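Local coordinates for enoyl-[acyl-carrier-protein] reductase [FMN] (Thermotoga maritima, PDB 5GVJ) that probably reduces the double bond of enoyl-[acyl-carrier-protein] with NADH and a bound FMN, the last reductive step of a fatty-acid elongation cycle, at residues L30-S35 with Q62-P67; V115-A120 with A131-V136; V167-G172 with E188-G193. The protein carries 1 engineered substitution. All blocks are in the same frame, centred on the assembly; numbering follows the deposited sequence.

Following the chain from its N terminus, contact 1 comes first: it closes a loop holding strand 41-44 and most of helix 50-63, and joins helix 28-36 to the end of helix 50-63 and the turn before strand 68-73. Contact 2 closes a shorter loop made almost entirely of helix 122-130, and contact 3 one built round helix 176-185. The three follow one another in series, and none nests in or crosses another. Contacts 2 and 3 meet in the parallel sheet, where Val-136 O and Ile-168 N, 2.7 Å apart, form a probable hydrogen bond. Beside it, Ile-116 CD1 packs against Ile-168 CD1 at 4.1 Å. Contact 1 touches neither and lies at another part of the TIM barrel.

Contact 1 of 3, residues L30-S35 with Q62-P67; sequences LAAAVS and QKTDKP
Ala-32 and Ser-35, three residues apart on helix 28-36, face the turn that leaves helix 50-63: the CA atoms of Ala-32 and Thr-64 are 6.0 Å apart, and those of Ser-35 and Lys-66 are similarly spaced. The polar centre is Ser-35. Its OG, anti to the carbonyl carbon (chi1 -78°), donates to Pro-67 O at 2.6 Å. This donor lies in the carbonyl plane, with a C=O...OG angle of 147°. The same hydroxyl is hydrogen-bonded to the backbone N of Gly-41, so one small group bridges the start of strand 41-44 and the residue just before strand 68-73. With an alanine here, the carbonyl of Pro-67 and the amide of Gly-41 would probably lose their shared partner.

Beside this bond the direct contacts are mostly apolar. Ala-32 CB sits alongside the aliphatic part of Lys-63, 3.7 Å from its CD, before that chain leads away to its exposed ammonium. The methyl of Thr-64 is turned to the helix, its CG2 lying 4.2 Å from Ser-35 CB. That leaves OG1 to accept the N-H of Lys-66 at 3.1 Å with an angle of 167°, an ST turn. Lys-66 runs extended past the helix, its CD 3.3 Å from Ser-35 O. The Thr-64 hydroxyl and the Lys-66 ammonium are both bound to Glu-36, one to its side-chain OE1 and the other to its carbonyl O. Helix 28-36 thus packs on the end of helix 50-63, where Leu-60 touches Ala-31 and Ala-32, and on the turn leading into strand 68-73, as between successive beta-alpha units of a TIM barrel.

Contact 2 of 3, residues V115-A120 with A131-V136; sequences VIPVVA and AGADAV
Asp-134 places its carboxylate against Val-115 through two torsions: CG lies anti to the carbonyl carbon (chi1 -64°), and chi2 of -79° swings OD2 toward the amide of Val-115. The contact closes a beta-alpha-beta unit of the TIM barrel, in which strand 114-119 leads through helix 122-130 to the neighbouring parallel strand 136-139. Gly-132 ends the helix in a Schellman motif, its positive phi suited to glycine, and the chain then turns back alongside strand 114-119.

Two bonds pair Val-115 with Asp-134. Val-115 N donates to Asp-134 OD2 at 2.9 Å with an N-H...O angle of 167°, meeting the anti side of the carboxylate somewhat out of its plane. In return Asp-134 N donates to Val-115 O at 3.0 Å. One residue thus serves both backbone polar groups of Val-115.

Further on, apolar groups take over. The methyl of Ala-135 lies against both branches of Ile-116, with CB 4.1 Å from CG1. The ring of Pro-117 meets Ala-133 at CD, 3.6 Å from its CB, while Val-128 of helix 122-130 touches the side chains of Pro-117 and Val-136. Val-136 CA makes a CH...O contact with Pro-117 O at 3.5 Å. Pro-117 has no N-H to offer; Ala-135 O takes a CA-H...O contact from Ile-116 CA at 3.4 Å, and Pro-117 CD lies 3.3 Å from the same oxygen.

Contact 3 of 3, residues V167-G172 with E188-G193; sequences VIAAGG and EAVQMG
Glu-188 begins the pairing with Val-167: its N donates to Val-167 O at 2.9 Å, almost along the C=O axis. Its carboxylate is salt-bridged through OE2 to Arg-6 and also receives a bond from a water that accepts from Val-167 N. Strands 167-170 and 189-191 are parallel neighbours, their axes 35° apart at a closest approach of 4.5 Å.

At Ala-189 the carbonyl O accepts from Ala-169 N at 3.1 Å, the donor tilted well away from the carbonyl plane. The methyl of Ala-189 lies against both branches of Ile-168, with CB 4.0 Å from CG1. Val-190 turns to the other face of the sheet, where its CG1 and Ala-169 CB lie 4.4 Å apart. Gln-191 N then donates to Ala-169 O at 2.8 Å, so Ala-169 is gripped through both its N and its O.

The side chain of Gln-191 leaves on the face of Ala-170. CG anti to the backbone N (chi1 178°) and the extended chain carry the amide along Ala-170, with OE1 3.5 Å from Ala-170 CB, while NE2 bonds to Met-19 O. A water then donates to Gln-191 O and accepts from Gly-171 N, bridging the chains where direct pairing has ended. Gly-172, Gln-191 and Gly-193 bind FMN in this protein, so these bonds of the beta-alpha-beta unit probably fix the backbone of the flavin site even with the cofactor absent.

Contact 1 of 3, residues L30-S35 with Q62-P67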
loop_
_atom_site.group_PDB
_atom_site.type_symbol
_atom_site.label_atom_id
_atom_site.label_comp_id
_atom_site.label_asym_id
_atom_site.label_seq_id
_atom_site.Cartn_x
_atom_site.Cartn_y
_atom_site.Cartn_z
ATOM N N LEU A 30 -18.077 17.499 12.124
ATOM C CA LEU A 30 -17.749 16.570 11.040
ATOM C C LEU A 30 -18.235 15.164 11.367
ATOM O O LEU A 30 -18.780 14.470 10.501
ATOM C CB LEU A 30 -16.242 16.567 10.775
ATOM C CG LEU A 30 -15.693 15.615 9.702
ATOM C CD1 LEU A 30 -16.490 15.679 8.381
ATOM C CD2 LEU A 30 -14.239 15.945 9.438
ATOM N N ALA A 31 -18.060 14.736 12.620
ATOM C CA ALA A 31 -18.503 13.402 13.018
ATOM C C ALA A 31 -20.013 13.251 12.874
ATOM O O ALA A 31 -20.503 12.226 12.389
ATOM C CB ALA A 31 -18.059 13.121 14.454
ATOM N N ALA A 32 -20.775 14.266 13.283
ATOM C CA ALA A 32 -22.225 14.172 13.156
ATOM C C ALA A 32 -22.640 14.051 11.698
ATOM O O ALA A 32 -23.589 13.331 11.368
ATOM C CB ALA A 32 -22.886 15.382 13.821
ATOM N N ALA A 33 -21.932 14.745 10.805
ATOM C CA ALA A 33 -22.259 14.689 9.384
ATOM C C ALA A 33 -21.991 13.302 8.804
ATOM O O ALA A 33 -22.811 12.769 8.042
ATOM C CB ALA A 33 -21.459 15.757 8.625
ATOM N N VAL A 34 -20.853 12.699 9.159
ATOM C CA VAL A 34 -20.538 11.363 8.658
ATOM C C VAL A 34 -21.530 10.331 9.203
ATOM O O VAL A 34 -22.034 9.482 8.460
ATOM C CB VAL A 34 -19.081 10.999 9.002
ATOM C CG1 VAL A 34 -18.773 9.575 8.548
ATOM C CG2 VAL A 34 -18.114 11.960 8.306
ATOM N N SER A 35 -21.845 10.398 10.502
ATOM C CA SER A 35 -22.780 9.437 11.087
ATOM C C SER A 35 -24.183 9.592 10.509
ATOM O O SER A 35 -24.841 8.599 10.192
ATOM C CB SER A 35 -22.809 9.590 12.607
ATOM O OG SER A 35 -21.675 8.976 13.211
ATOM N N GLN A 62 -27.051 16.147 19.637
ATOM C CA GLN A 62 -28.059 17.120 19.234
ATOM C C GLN A 62 -28.303 17.100 17.731
ATOM O O GLN A 62 -29.390 17.482 17.283
ATOM C CB GLN A 62 -27.646 18.525 19.683
ATOM C CG GLN A 62 -27.597 18.657 21.202
ATOM C CD GLN A 62 -27.058 19.990 21.660
ATOM O OE1 GLN A 62 -26.852 20.897 20.858
ATOM N NE2 GLN A 62 -26.821 20.114 22.965
ATOM N N LYS A 63 -27.333 16.642 16.941
ATOM C CA LYS A 63 -27.490 16.585 15.493
ATOM C C LYS A 63 -27.952 15.223 14.977
ATOM O O LYS A 63 -28.794 15.167 14.078
ATOM C CB LYS A 63 -26.174 16.960 14.809
ATOM C CG LYS A 63 -25.807 18.436 14.908
ATOM C CD LYS A 63 -24.408 18.660 14.354
ATOM C CE LYS A 63 -24.174 20.094 13.904
ATOM N NZ LYS A 63 -24.078 21.002 15.078
ATOM N N THR A 64 -27.430 14.114 15.501
ATOM C CA THR A 64 -27.779 12.804 14.966
ATOM C C THR A 64 -28.026 11.800 16.086
ATOM O O THR A 64 -27.377 11.838 17.134
ATOM C CB THR A 64 -26.678 12.261 14.045
ATOM O OG1 THR A 64 -27.082 10.994 13.510
ATOM C CG2 THR A 64 -25.386 12.070 14.829
ATOM N N ASP A 65 -28.945 10.872 15.826
ATOM C CA ASP A 65 -29.215 9.740 16.701
ATOM C C ASP A 65 -28.422 8.490 16.318
ATOM O O ASP A 65 -28.527 7.470 17.008
ATOM C CB ASP A 65 -30.708 9.399 16.680
ATOM C CG ASP A 65 -31.586 10.564 17.121
ATOM O OD1 ASP A 65 -31.161 11.338 18.006
ATOM O OD2 ASP A 65 -32.707 10.702 16.582
ATOM N N LYS A 66 -27.639 8.543 15.245
ATOM C CA LYS A 66 -26.992 7.358 14.694
ATOM C C LYS A 66 -25.673 7.060 15.397
ATOM O O LYS A 66 -25.117 7.912 16.086
ATOM C CB LYS A 66 -26.774 7.549 13.190
ATOM C CG LYS A 66 -28.099 7.671 12.450
ATOM C CD LYS A 66 -27.936 7.768 10.948
ATOM C CE LYS A 66 -29.289 8.105 10.306
ATOM N NZ LYS A 66 -29.173 8.131 8.812
ATOM N N PRO A 67 -25.136 5.846 15.243
ATOM C CA PRO A 67 -23.901 5.499 15.956
ATOM C C PRO A 67 -22.746 6.416 15.591
ATOM O O PRO A 67 -22.689 7.017 14.515
ATOM C CB PRO A 67 -23.622 4.055 15.516
ATOM C CG PRO A 67 -24.960 3.501 15.174
ATOM C CD PRO A 67 -25.747 4.671 14.595
#

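Contact 2 of 3, residues V115-A120 with A131-V136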
loop_
_atom_site.group_PDB
_atom_site.type_symbol
_atom_site.label_atom_id
_atom_site.label_comp_id
_atom_site.label_asym_id
_atom_site.label_seq_id
_atom_site.Cartn_x
_atom_site.Cartn_y
_atom_site.Cartn_z
ATOM N N VAL A 115 -15.151 -2.017 20.785
ATOM C CA VAL A 115 -13.783 -1.538 20.958
ATOM C C VAL A 115 -12.980 -1.912 19.720
ATOM O O VAL A 115 -12.917 -3.091 19.348
ATOM C CB VAL A 115 -13.152 -2.114 22.232
ATOM C CG1 VAL A 115 -11.741 -1.595 22.402
ATOM C CG2 VAL A 115 -14.022 -1.749 23.454
ATOM N N ILE A 116 -12.375 -0.911 19.079
ATOM C CA ILE A 116 -11.651 -1.125 17.825
ATOM C C ILE A 116 -10.280 -0.461 17.909
ATOM O O ILE A 116 -10.144 0.707 17.524
ATOM C CB ILE A 116 -12.443 -0.581 16.621
ATOM C CG1 ILE A 116 -13.857 -1.166 16.602
ATOM C CG2 ILE A 116 -11.737 -0.959 15.301
ATOM C CD1 ILE A 116 -14.725 -0.657 15.455
ATOM N N PRO A 117 -9.246 -1.162 18.387
ATOM C CA PRO A 117 -7.901 -0.576 18.418
ATOM C C PRO A 117 -7.355 -0.377 17.011
ATOM O O PRO A 117 -7.656 -1.145 16.099
ATOM C CB PRO A 117 -7.067 -1.626 19.177
ATOM C CG PRO A 117 -8.057 -2.530 19.849
ATOM C CD PRO A 117 -9.268 -2.520 18.945
ATOM N N VAL A 118 -6.544 0.662 16.846
ATOM C CA VAL A 118 -5.778 0.865 15.615
ATOM C C VAL A 118 -4.426 0.188 15.795
ATOM O O VAL A 118 -3.771 0.364 16.827
ATOM C CB VAL A 118 -5.620 2.366 15.297
ATOM C CG1 VAL A 118 -4.859 2.576 13.994
ATOM C CG2 VAL A 118 -6.988 3.059 15.219
ATOM N N VAL A 119 -4.020 -0.624 14.820
ATOM C CA VAL A 119 -2.779 -1.382 14.921
ATOM C C VAL A 119 -1.955 -1.151 13.663
ATOM O O VAL A 119 -2.492 -0.889 12.584
ATOM C CB VAL A 119 -3.022 -2.893 15.133
ATOM C CG1 VAL A 119 -3.889 -3.134 16.373
ATOM C CG2 VAL A 119 -3.668 -3.508 13.906
ATOM N N ALA A 120 -0.635 -1.215 13.818
ATOM C CA ALA A 120 0.278 -1.153 12.685
ATOM C C ALA A 120 1.080 -2.436 12.572
ATOM O O ALA A 120 2.065 -2.496 11.820
ATOM C CB ALA A 120 1.197 0.069 12.806
ATOM N N ALA A 131 -7.461 -10.154 23.755
ATOM C CA ALA A 131 -7.938 -9.350 24.872
ATOM C C ALA A 131 -9.378 -8.867 24.701
ATOM O O ALA A 131 -9.884 -8.164 25.583
ATOM C CB ALA A 131 -7.006 -8.151 25.070
ATOM N N GLY A 132 -10.045 -9.206 23.600
ATOM C CA GLY A 132 -11.463 -8.969 23.451
ATOM C C GLY A 132 -11.878 -7.900 22.448
ATOM O O GLY A 132 -13.058 -7.542 22.408
ATOM N N ALA A 133 -10.967 -7.391 21.628
ATOM C CA ALA A 133 -11.361 -6.374 20.661
ATOM C C ALA A 133 -12.464 -6.897 19.745
ATOM O O ALA A 133 -12.477 -8.074 19.364
ATOM C CB ALA A 133 -10.152 -5.915 19.846
ATOM N N ASP A 134 -13.401 -6.012 19.399
ATOM C CA ASP A 134 -14.490 -6.378 18.497
ATOM C C ASP A 134 -14.066 -6.325 17.043
ATOM O O ASP A 134 -14.626 -7.045 16.216
ATOM C CB ASP A 134 -15.693 -5.456 18.710
ATOM C CG ASP A 134 -16.287 -5.605 20.098
ATOM O OD1 ASP A 134 -17.032 -6.587 20.311
ATOM O OD2 ASP A 134 -15.988 -4.774 20.975
ATOM N N ALA A 135 -13.104 -5.469 16.719
ATOM C CA ALA A 135 -12.567 -5.349 15.371
ATOM C C ALA A 135 -11.245 -4.620 15.514
ATOM O O ALA A 135 -10.905 -4.152 16.598
ATOM C CB ALA A 135 -13.529 -4.593 14.439
ATOM N N VAL A 136 -10.492 -4.530 14.420
ATOM C CA VAL A 136 -9.233 -3.795 14.443
ATOM C C VAL A 136 -9.128 -2.955 13.192
ATOM O O VAL A 136 -9.595 -3.347 12.116
ATOM C CB VAL A 136 -7.995 -4.712 14.569
ATOM C CG1 VAL A 136 -8.046 -5.479 15.863
ATOM C CG2 VAL A 136 -7.899 -5.644 13.376
#

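Contact 3 of 3, residues V167-G172 with E188-G193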
loop_
_atom_site.group_PDB
_atom_site.type_symbol
_atom_site.label_atom_id
_atom_site.label_comp_id
_atom_site.label_asym_id
_atom_site.label_seq_id
_atom_site.Cartn_x
_atom_site.Cartn_y
_atom_site.Cartn_z
ATOM N N VAL A 167 -11.545 -6.717 10.141
ATOM C CA VAL A 167 -10.443 -5.781 9.968
ATOM C C VAL A 167 -10.950 -4.579 9.182
ATOM O O VAL A 167 -11.683 -4.733 8.195
ATOM C CB VAL A 167 -9.254 -6.451 9.248
ATOM C CG1 VAL A 167 -8.171 -5.423 8.921
ATOM C CG2 VAL A 167 -8.675 -7.569 10.128
ATOM N N ILE A 168 -10.570 -3.387 9.625
ATOM C CA ILE A 168 -10.890 -2.145 8.937
ATOM C C ILE A 168 -9.584 -1.576 8.402
ATOM O O ILE A 168 -8.606 -1.448 9.150
ATOM C CB ILE A 168 -11.605 -1.157 9.876
ATOM C CG1 ILE A 168 -12.856 -1.821 10.464
ATOM C CG2 ILE A 168 -11.969 0.124 9.143
ATOM C CD1 ILE A 168 -13.568 -0.995 11.533
ATOM N N ALA A 169 -9.551 -1.277 7.105
ATOM C CA ALA A 169 -8.338 -0.783 6.463
ATOM C C ALA A 169 -8.294 0.737 6.551
ATOM O O ALA A 169 -9.301 1.397 6.293
ATOM C CB ALA A 169 -8.289 -1.216 5.002
ATOM N N ALA A 170 -7.130 1.281 6.923
ATOM C CA ALA A 170 -6.915 2.722 6.977
ATOM C C ALA A 170 -5.565 3.060 6.360
ATOM O O ALA A 170 -4.598 2.315 6.526
ATOM C CB ALA A 170 -6.963 3.252 8.414
ATOM N N GLY A 171 -5.502 4.202 5.678
ATOM C CA GLY A 171 -4.285 4.663 5.053
ATOM C C GLY A 171 -4.312 4.437 3.558
ATOM O O GLY A 171 -4.323 3.285 3.105
ATOM N N GLY A 172 -4.330 5.528 2.788
ATOM C CA GLY A 172 -4.310 5.465 1.341
ATOM C C GLY A 172 -5.658 5.296 0.678
ATOM O O GLY A 172 -5.713 5.121 -0.541
ATOM N N GLU A 188 -13.209 -5.520 5.830
ATOM C CA GLU A 188 -14.658 -5.436 5.697
ATOM C C GLU A 188 -15.188 -4.032 5.974
ATOM O O GLU A 188 -16.406 -3.844 6.055
ATOM C CB GLU A 188 -15.316 -6.481 6.604
ATOM C CG GLU A 188 -14.807 -7.864 6.211
ATOM C CD GLU A 188 -15.303 -8.976 7.102
ATOM O OE1 GLU A 188 -16.463 -9.379 6.929
ATOM O OE2 GLU A 188 -14.526 -9.451 7.950
ATOM N N ALA A 189 -14.302 -3.051 6.121
ATOM C CA ALA A 189 -14.681 -1.642 6.106
ATOM C C ALA A 189 -13.420 -0.839 5.822
ATOM O O ALA A 189 -12.315 -1.387 5.757
ATOM C CB ALA A 189 -15.348 -1.209 7.424
ATOM N N VAL A 190 -13.589 0.468 5.616
ATOM C CA VAL A 190 -12.446 1.336 5.368
ATOM C C VAL A 190 -12.592 2.600 6.199
ATOM O O VAL A 190 -13.701 3.062 6.473
ATOM C CB VAL A 190 -12.285 1.692 3.870
ATOM C CG1 VAL A 190 -11.882 0.445 3.064
ATOM C CG2 VAL A 190 -13.564 2.304 3.309
ATOM N N GLN A 191 -11.455 3.157 6.592
ATOM C CA GLN A 191 -11.395 4.433 7.286
ATOM C C GLN A 191 -10.633 5.399 6.389
ATOM O O GLN A 191 -9.571 5.048 5.865
ATOM C CB GLN A 191 -10.723 4.277 8.653
ATOM C CG GLN A 191 -10.592 5.572 9.419
ATOM C CD GLN A 191 -9.981 5.343 10.779
ATOM O OE1 GLN A 191 -8.970 4.647 10.898
ATOM N NE2 GLN A 191 -10.612 5.896 11.819
ATOM N N MET A 192 -11.192 6.602 6.167
ATOM C CA MET A 192 -10.656 7.533 5.164
ATOM C C MET A 192 -10.464 8.902 5.799
ATOM O O MET A 192 -11.251 9.817 5.537
ATOM C CB MET A 192 -11.585 7.631 3.946
ATOM C CG MET A 192 -11.959 6.331 3.273
ATOM S SD MET A 192 -12.803 6.758 1.731
ATOM C CE MET A 192 -13.408 5.169 1.196
ATOM N N GLY A 193 -9.412 9.054 6.597
ATOM C CA GLY A 193 -9.240 10.296 7.331
ATOM C C GLY A 193 -9.113 11.527 6.451
ATOM O O GLY A 193 -9.893 12.481 6.588
HETATM O O HOH W 1 -12.193 -8.570 7.880
HETATM O O HOH W 2 -7.403 5.900 4.299
#